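PDB 4WED: ABC transporter, periplasmic solute-binding protein from Rhizobium meliloti, which probably serves as the periplasmic binding component of an ABC transporter, capturing a solute such as a peptide or nickel complex for import. Local coordinates for residues I298-A303 with A489-V494; V454-L459 with Y479-D484; W130-K135 with P155-M160. One frame throughout, in Å; residues are numbered along the deposited sequence.

Interaction 1 (I298-A303 with A489-V494); sequences IGIDRA and APLVYV
Arg-302 reaches across to Pro-490, and its guanidinium grips the proline carbonyl side-on with two nitrogens. NE donates to Pro-490 O at 2.9 Å, lying in the carbonyl plane; NH2 donates to that same Pro-490 O, also at 2.9 Å, from a position tilted 24° off the plane. Neither N-H points straight at the oxygen (142° at NE), as expected when one acceptor is shared by two neighbouring donors. The chain bends at chi2 (135°), which turns the end of the side chain along the strand. The remaining nitrogen, NH1, bonds to Ser-297 O, so the flat group ties strand 488-500 to the end of helix 290-299 and its rotation is fixed from two directions.

Van der Waals contacts frame this grip. Leu-491 CD2 sits over one guanidinium face, 4.1 Å above the plane and displaced toward the rim, and also makes an apolar contact with Ile-300 CG2 at 4.3 Å. Val-492 CG1 lies 3.7 Å from Arg-302 O, while Ala-489 CB approaches NH2 of the arginine obliquely. A leucine in place of Arg-302 would probably leave the carbonyls of Pro-490 and Ser-297 without these donors and remove the polar tie between helix end and strand.

Asp-301 precedes helix 302-310 as its N-cap, OD1 bonding to Ala-304 N. The contact packs the junction of two consecutive helices against a sheet strand: Leu-491 pairs through its backbone with Leu-275 of strand 274-279, Ile-300 touches Met-277 of that strand, and Arg-302 also rests on Pro-316 of strand 315-316.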
# COMPACT_ATOMS: atom_id res chain seq x y z
N ILE A 298 -6.26 17.74 -17.39
CA ILE A 298 -7.66 18.13 -17.19
C ILE A 298 -8.56 17.76 -18.35
O ILE A 298 -9.77 17.83 -18.24
CB ILE A 298 -7.87 19.62 -16.91
CG1 ILE A 298 -7.53 20.46 -18.13
CG2 ILE A 298 -7.12 20.06 -15.66
CD1 ILE A 298 -7.95 21.88 -17.93
N GLY A 299 -7.95 17.37 -19.46
CA GLY A 299 -8.67 16.83 -20.62
C GLY A 299 -9.18 15.41 -20.40
O GLY A 299 -9.98 14.90 -21.17
N ILE A 300 -8.71 14.79 -19.33
CA ILE A 300 -9.06 13.41 -19.01
C ILE A 300 -10.20 13.41 -18.01
O ILE A 300 -10.29 14.34 -17.17
CB ILE A 300 -7.82 12.74 -18.41
CG1 ILE A 300 -6.86 12.39 -19.54
CG2 ILE A 300 -8.20 11.49 -17.61
CD1 ILE A 300 -5.46 11.97 -19.07
N ASP A 301 -11.06 12.38 -18.10
CA ASP A 301 -12.12 12.15 -17.12
C ASP A 301 -11.83 10.95 -16.20
O ASP A 301 -12.01 9.80 -16.57
CB ASP A 301 -13.46 11.96 -17.79
CG ASP A 301 -14.61 12.02 -16.81
OD1 ASP A 301 -14.61 11.28 -15.82
OD2 ASP A 301 -15.52 12.82 -17.02
N ARG A 302 -11.38 11.24 -15.00
CA ARG A 302 -11.04 10.22 -14.03
C ARG A 302 -12.25 9.40 -13.69
O ARG A 302 -12.17 8.20 -13.50
CB ARG A 302 -10.43 10.86 -12.79
CG ARG A 302 -8.99 11.27 -12.99
CD ARG A 302 -8.71 12.65 -12.44
NE ARG A 302 -7.30 12.98 -12.56
CZ ARG A 302 -6.80 13.77 -13.49
NH1 ARG A 302 -7.58 14.33 -14.39
NH2 ARG A 302 -5.50 14.00 -13.52
N ALA A 303 -13.39 10.07 -13.59
CA ALA A 303 -14.66 9.41 -13.27
C ALA A 303 -15.04 8.34 -14.29
O ALA A 303 -15.60 7.32 -13.92
CB ALA A 303 -15.76 10.45 -13.16
N ALA A 489 0.34 13.07 -13.56
CA ALA A 489 -1.16 13.10 -13.61
C ALA A 489 -1.77 11.92 -12.84
O ALA A 489 -1.94 10.88 -13.40
CB ALA A 489 -1.67 13.14 -15.06
N PRO A 490 -2.06 12.08 -11.53
CA PRO A 490 -2.76 11.03 -10.80
C PRO A 490 -4.15 10.83 -11.36
O PRO A 490 -4.79 11.78 -11.72
CB PRO A 490 -2.83 11.58 -9.37
CG PRO A 490 -1.81 12.66 -9.29
CD PRO A 490 -1.74 13.24 -10.67
N LEU A 491 -4.58 9.60 -11.53
CA LEU A 491 -5.84 9.34 -12.21
C LEU A 491 -6.93 8.94 -11.21
O LEU A 491 -7.78 9.74 -10.89
CB LEU A 491 -5.61 8.29 -13.27
CG LEU A 491 -4.62 8.73 -14.34
CD1 LEU A 491 -4.44 7.60 -15.34
CD2 LEU A 491 -5.17 9.96 -15.05
N VAL A 492 -6.80 7.76 -10.63
CA VAL A 492 -7.71 7.27 -9.61
C VAL A 492 -6.93 6.59 -8.46
O VAL A 492 -5.79 6.15 -8.65
CB VAL A 492 -8.69 6.25 -10.19
CG1 VAL A 492 -9.69 6.90 -11.15
CG2 VAL A 492 -7.91 5.14 -10.87
N TYR A 493 -7.56 6.53 -7.29
CA TYR A 493 -7.16 5.65 -6.24
C TYR A 493 -7.76 4.28 -6.53
O TYR A 493 -8.94 4.13 -6.93
CB TYR A 493 -7.58 6.22 -4.88
CG TYR A 493 -7.09 7.65 -4.69
CD1 TYR A 493 -5.75 7.95 -4.84
CD2 TYR A 493 -7.96 8.70 -4.42
CE1 TYR A 493 -5.28 9.23 -4.71
CE2 TYR A 493 -7.51 10.02 -4.29
CZ TYR A 493 -6.16 10.27 -4.44
OH TYR A 493 -5.63 11.52 -4.32
N VAL A 494 -6.94 3.27 -6.34
CA VAL A 494 -7.33 1.89 -6.64
C VAL A 494 -8.09 1.30 -5.44
O VAL A 494 -7.50 1.04 -4.41
CB VAL A 494 -6.08 1.06 -6.94
CG1 VAL A 494 -6.40 -0.41 -7.17
CG2 VAL A 494 -5.34 1.63 -8.15

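Interaction 2 (V454-L459 with Y479-D484)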
# COMPACT_ATOMS: atom_id res chain seq x y z
N VAL A 454 17.89 18.92 -10.84
CA VAL A 454 18.23 20.23 -10.31
C VAL A 454 17.07 20.68 -9.42
O VAL A 454 17.31 21.24 -8.36
CB VAL A 454 18.64 21.27 -11.38
CG1 VAL A 454 19.69 20.70 -12.33
CG2 VAL A 454 17.44 21.76 -12.14
N ASN A 455 15.83 20.37 -9.80
CA ASN A 455 14.67 20.98 -9.12
C ASN A 455 13.98 20.14 -8.08
O ASN A 455 13.58 20.67 -7.04
CB ASN A 455 13.65 21.44 -10.14
CG ASN A 455 14.20 22.53 -11.04
OD1 ASN A 455 14.48 22.30 -12.22
ND2 ASN A 455 14.40 23.71 -10.46
N LEU A 456 13.80 18.85 -8.37
CA LEU A 456 13.01 17.99 -7.50
C LEU A 456 13.84 17.21 -6.49
O LEU A 456 13.44 17.02 -5.32
CB LEU A 456 12.25 16.99 -8.34
CG LEU A 456 11.21 16.14 -7.61
CD1 LEU A 456 10.23 17.01 -6.83
CD2 LEU A 456 10.43 15.24 -8.58
N ASP A 457 14.98 16.70 -6.93
CA ASP A 457 15.82 15.95 -6.02
C ASP A 457 16.05 16.70 -4.73
O ASP A 457 15.76 16.18 -3.66
CB ASP A 457 17.14 15.55 -6.69
CG ASP A 457 16.95 14.37 -7.67
OD1 ASP A 457 15.79 13.84 -7.81
OD2 ASP A 457 17.94 14.00 -8.30
N PRO A 458 16.47 17.95 -4.82
CA PRO A 458 16.71 18.68 -3.58
C PRO A 458 15.53 18.68 -2.62
O PRO A 458 15.70 18.64 -1.42
CB PRO A 458 17.02 20.09 -4.07
CG PRO A 458 17.63 19.89 -5.40
CD PRO A 458 16.88 18.73 -6.00
N LEU A 459 14.34 18.71 -3.16
CA LEU A 459 13.15 18.80 -2.33
C LEU A 459 12.85 17.44 -1.76
O LEU A 459 12.46 17.32 -0.59
CB LEU A 459 11.97 19.27 -3.18
CG LEU A 459 12.17 20.60 -3.90
CD1 LEU A 459 11.03 20.80 -4.90
CD2 LEU A 459 12.27 21.73 -2.88
N TYR A 479 5.17 18.18 -3.13
CA TYR A 479 3.82 18.12 -3.75
C TYR A 479 3.46 19.40 -4.49
O TYR A 479 2.78 19.33 -5.51
CB TYR A 479 2.76 17.87 -2.69
CG TYR A 479 2.94 16.62 -1.88
CD1 TYR A 479 3.34 15.41 -2.49
CD2 TYR A 479 2.64 16.61 -0.53
CE1 TYR A 479 3.44 14.23 -1.77
CE2 TYR A 479 2.76 15.43 0.21
CZ TYR A 479 3.16 14.24 -0.43
OH TYR A 479 3.28 13.05 0.26
N ASP A 480 3.92 20.56 -3.98
CA ASP A 480 3.68 21.85 -4.67
C ASP A 480 4.45 21.91 -5.96
O ASP A 480 3.95 22.37 -6.99
CB ASP A 480 4.10 23.05 -3.83
CG ASP A 480 3.41 23.11 -2.47
OD1 ASP A 480 2.34 22.48 -2.28
OD2 ASP A 480 3.96 23.81 -1.58
N TRP A 481 5.68 21.44 -5.92
CA TRP A 481 6.46 21.38 -7.14
C TRP A 481 5.75 20.58 -8.23
O TRP A 481 5.58 21.02 -9.39
CB TRP A 481 7.81 20.72 -6.88
CG TRP A 481 8.71 20.98 -7.97
CD1 TRP A 481 9.44 22.10 -8.16
CD2 TRP A 481 8.93 20.16 -9.11
NE1 TRP A 481 10.14 22.02 -9.33
CE2 TRP A 481 9.85 20.83 -9.93
CE3 TRP A 481 8.44 18.91 -9.51
CZ2 TRP A 481 10.32 20.29 -11.14
CZ3 TRP A 481 8.90 18.38 -10.73
CH2 TRP A 481 9.83 19.07 -11.52
N LEU A 482 5.35 19.39 -7.85
CA LEU A 482 4.76 18.47 -8.82
C LEU A 482 3.48 19.08 -9.43
O LEU A 482 3.27 19.01 -10.63
CB LEU A 482 4.41 17.14 -8.15
CG LEU A 482 5.56 16.25 -7.71
CD1 LEU A 482 5.09 15.25 -6.67
CD2 LEU A 482 6.16 15.51 -8.90
N ARG A 483 2.66 19.63 -8.55
CA ARG A 483 1.39 20.26 -8.88
C ARG A 483 1.55 21.56 -9.69
O ARG A 483 0.93 21.70 -10.73
CB ARG A 483 0.58 20.54 -7.61
CG ARG A 483 -0.75 21.24 -7.84
CD ARG A 483 -1.65 21.23 -6.62
NE ARG A 483 -3.06 21.29 -6.99
CZ ARG A 483 -3.73 22.40 -7.35
NH1 ARG A 483 -3.13 23.60 -7.40
NH2 ARG A 483 -5.02 22.31 -7.65
N ASP A 484 2.39 22.49 -9.25
CA ASP A 484 2.59 23.72 -10.02
C ASP A 484 3.24 23.45 -11.36
O ASP A 484 3.01 24.17 -12.29
CB ASP A 484 3.42 24.73 -9.27
CG ASP A 484 2.86 25.05 -7.90
OD1 ASP A 484 1.63 24.84 -7.66
OD2 ASP A 484 3.65 25.46 -7.05
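Trp-481 carries its CG anti to the backbone N (chi1 -165°) and Leu-456 does the same (chi1 -171°), which sends the indole and the leucine branches into the space between the two segments. Leu-456 crosses the indole obliquely: its CB stands 4.3 Å above one face, off toward the rim, and CD1 comes down to 3.7 Å from Trp-481 CE3. Its other branch, CD2, meets Leu-482 CD2 at 4.3 Å, so one leucine bridges two successive residues of the helix.

Two more residues meet the indole from the same side as Leu-456. Asn-455 CB comes in obliquely near the NE1 and CZ2 corner, 3.6 Å from Trp-481 NE1. Leu-459, lying at about a right angle to the tryptophan side chain, brings CD1 within 3.8 Å of Trp-481 CB, at the root of the ring. No hydrogen bond joins the segments; hydrophobic packing carries the contact.

In the fold this sets the lead-in and first turn of helix 457-465 against helix 471-485. Leu-456 and Leu-459 both extend it onto Val-478, one turn earlier in the second helix, Trp-481 also touches Asp-452, and Asp-457 OD1 bonds to Ser-439 N just beyond helix 430-437.

Interaction 3 (W130-K135 with P155-M160); sequences WMNCSK and PVLALM
The two backbones come nearest where Asn-132, first residue of the short helix 132-135, passes Val-156 with 5.8 Å between their CA atoms. Val-156 touches both Asn-132 and Cys-133. Its CG1, placed anti to the backbone N (chi1 173°), reaches to 4.0 Å from Cys-133 CB. The same CG1 is also 4.0 Å from Asn-132 CB, and the methyl lies against the start of the helix. Cys-133 meets a second partner through the same carbon, with CB 3.7 Å from Leu-159 CD1, so it is the methylene and not the sulfur that makes these contacts. Asn-132 and Leu-157 run side by side, pointing the same way, with Asn-132 ND2 4.1 Å from Leu-157 CB. No hydrogen bond links the segments directly.

A polar link lies just past them: Glu-162, at the end of helix 159-162, takes hydrogen bonds from Asn-132 N and Cys-133 N, serving the N terminus of helix 132-135. Ala-158, with positive phi (50°), turns the chain into helix 159-162. The two short helices bracket the hairpin of strands 137-144 and 147-152 in sequence and pack together beside its end; Cys-133 and Leu-159 both pack on Phe-152 of the second strand, and Leu-159 continues onto Ile-87 and Leu-94 of the same sheet.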
# COMPACT_ATOMS: atom_id res chain seq x y z
N TRP A 130 16.94 -4.23 2.45
CA TRP A 130 15.93 -3.35 1.78
C TRP A 130 15.16 -2.47 2.77
O TRP A 130 14.53 -1.49 2.39
CB TRP A 130 14.96 -4.16 0.90
CG TRP A 130 14.12 -5.12 1.68
CD1 TRP A 130 14.44 -6.40 2.01
CD2 TRP A 130 12.82 -4.87 2.24
NE1 TRP A 130 13.43 -6.96 2.75
CE2 TRP A 130 12.43 -6.04 2.91
CE3 TRP A 130 11.95 -3.76 2.24
CZ2 TRP A 130 11.21 -6.15 3.56
CZ3 TRP A 130 10.75 -3.87 2.88
CH2 TRP A 130 10.38 -5.05 3.53
N MSE A 131 15.28 -2.79 4.04
CA MSE A 131 14.64 -2.02 5.06
C MSE A 131 15.64 -1.18 5.75
O MSE A 131 16.69 -1.68 6.16
CB MSE A 131 14.10 -2.97 6.08
CG MSE A 131 12.63 -3.14 5.84
SE MSE A 131 12.17 -4.37 7.25
CE MSE A 131 11.52 -3.12 8.61
N ASN A 132 15.34 0.09 5.88
CA ASN A 132 16.28 1.06 6.42
C ASN A 132 16.71 0.79 7.86
O ASN A 132 17.85 1.04 8.19
CB ASN A 132 15.75 2.47 6.21
CG ASN A 132 15.88 2.89 4.76
OD1 ASN A 132 16.93 2.70 4.16
ND2 ASN A 132 14.81 3.42 4.18
N CYS A 133 15.83 0.27 8.71
CA CYS A 133 16.18 0.05 10.10
C CYS A 133 17.10 -1.13 10.25
O CYS A 133 18.01 -1.05 11.03
CB CYS A 133 14.98 -0.07 11.04
SG CYS A 133 13.88 -1.40 10.67
N SER A 134 16.91 -2.19 9.48
CA SER A 134 17.87 -3.29 9.49
C SER A 134 19.24 -2.84 8.96
O SER A 134 20.25 -3.04 9.59
CB SER A 134 17.38 -4.47 8.64
OG SER A 134 18.41 -5.45 8.57
N LYS A 135 19.21 -2.25 7.78
CA LYS A 135 20.38 -1.76 7.09
C LYS A 135 21.30 -0.82 7.89
O LYS A 135 22.51 -0.88 7.77
CB LYS A 135 19.90 -1.04 5.82
CG LYS A 135 21.04 -0.44 5.01
CD LYS A 135 20.63 -0.07 3.60
CE LYS A 135 21.86 0.31 2.78
NZ LYS A 135 21.53 0.58 1.35
N PRO A 155 20.39 8.30 10.25
CA PRO A 155 18.95 8.44 10.48
C PRO A 155 18.18 7.45 9.60
O PRO A 155 18.64 7.08 8.50
CB PRO A 155 18.66 9.88 10.07
CG PRO A 155 19.99 10.61 10.25
CD PRO A 155 21.03 9.59 9.90
N VAL A 156 17.06 6.98 10.12
CA VAL A 156 16.28 5.95 9.49
C VAL A 156 14.99 6.60 9.05
O VAL A 156 14.19 7.01 9.86
CB VAL A 156 16.00 4.81 10.47
CG1 VAL A 156 15.04 3.78 9.90
CG2 VAL A 156 17.32 4.16 10.86
N LEU A 157 14.85 6.75 7.74
CA LEU A 157 13.62 7.22 7.11
C LEU A 157 12.46 6.33 7.54
O LEU A 157 12.59 5.11 7.55
CB LEU A 157 13.83 7.11 5.60
CG LEU A 157 12.78 7.62 4.67
CD1 LEU A 157 12.47 9.10 4.94
CD2 LEU A 157 13.30 7.42 3.25
N ALA A 158 11.35 6.94 7.96
CA ALA A 158 10.11 6.22 8.27
C ALA A 158 10.35 5.04 9.23
O ALA A 158 9.86 3.92 9.01
CB ALA A 158 9.47 5.70 6.98
N LEU A 159 11.11 5.29 10.27
CA LEU A 159 11.51 4.24 11.20
C LEU A 159 10.32 3.50 11.79
O LEU A 159 10.18 2.31 11.62
CB LEU A 159 12.40 4.84 12.30
CG LEU A 159 12.77 3.93 13.48
CD1 LEU A 159 13.48 2.65 13.08
CD2 LEU A 159 13.63 4.71 14.45
N MSE A 160 9.48 4.23 12.50
CA MSE A 160 8.32 3.67 13.16
C MSE A 160 7.38 2.96 12.23
O MSE A 160 6.79 1.93 12.58
CB MSE A 160 7.56 4.82 13.80
CG MSE A 160 8.28 5.55 14.92
SE MSE A 160 9.50 4.44 16.01
CE MSE A 160 8.22 3.31 17.03

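Overall arrangement
From the N terminus, interaction 3 closes first, a short loop that brings together the small helices before and after the hairpin of strands 137-144 and 147-152. It is complete before interaction 1 opens at 298-303. That loop is long, with 185 residues between its ends, and interaction 2 forms and closes wholly within it, joining helix 457-465 to helix 471-485. The second of these helices leads straight into strand 488-500, where interaction 1 closes. Interactions 1 and 2 have centres 21 Å apart and do not touch. Interaction 3 lies on the opposite side of the chain's centre from interaction 1, about 33 Å away between centres, beside a separate antiparallel sheet.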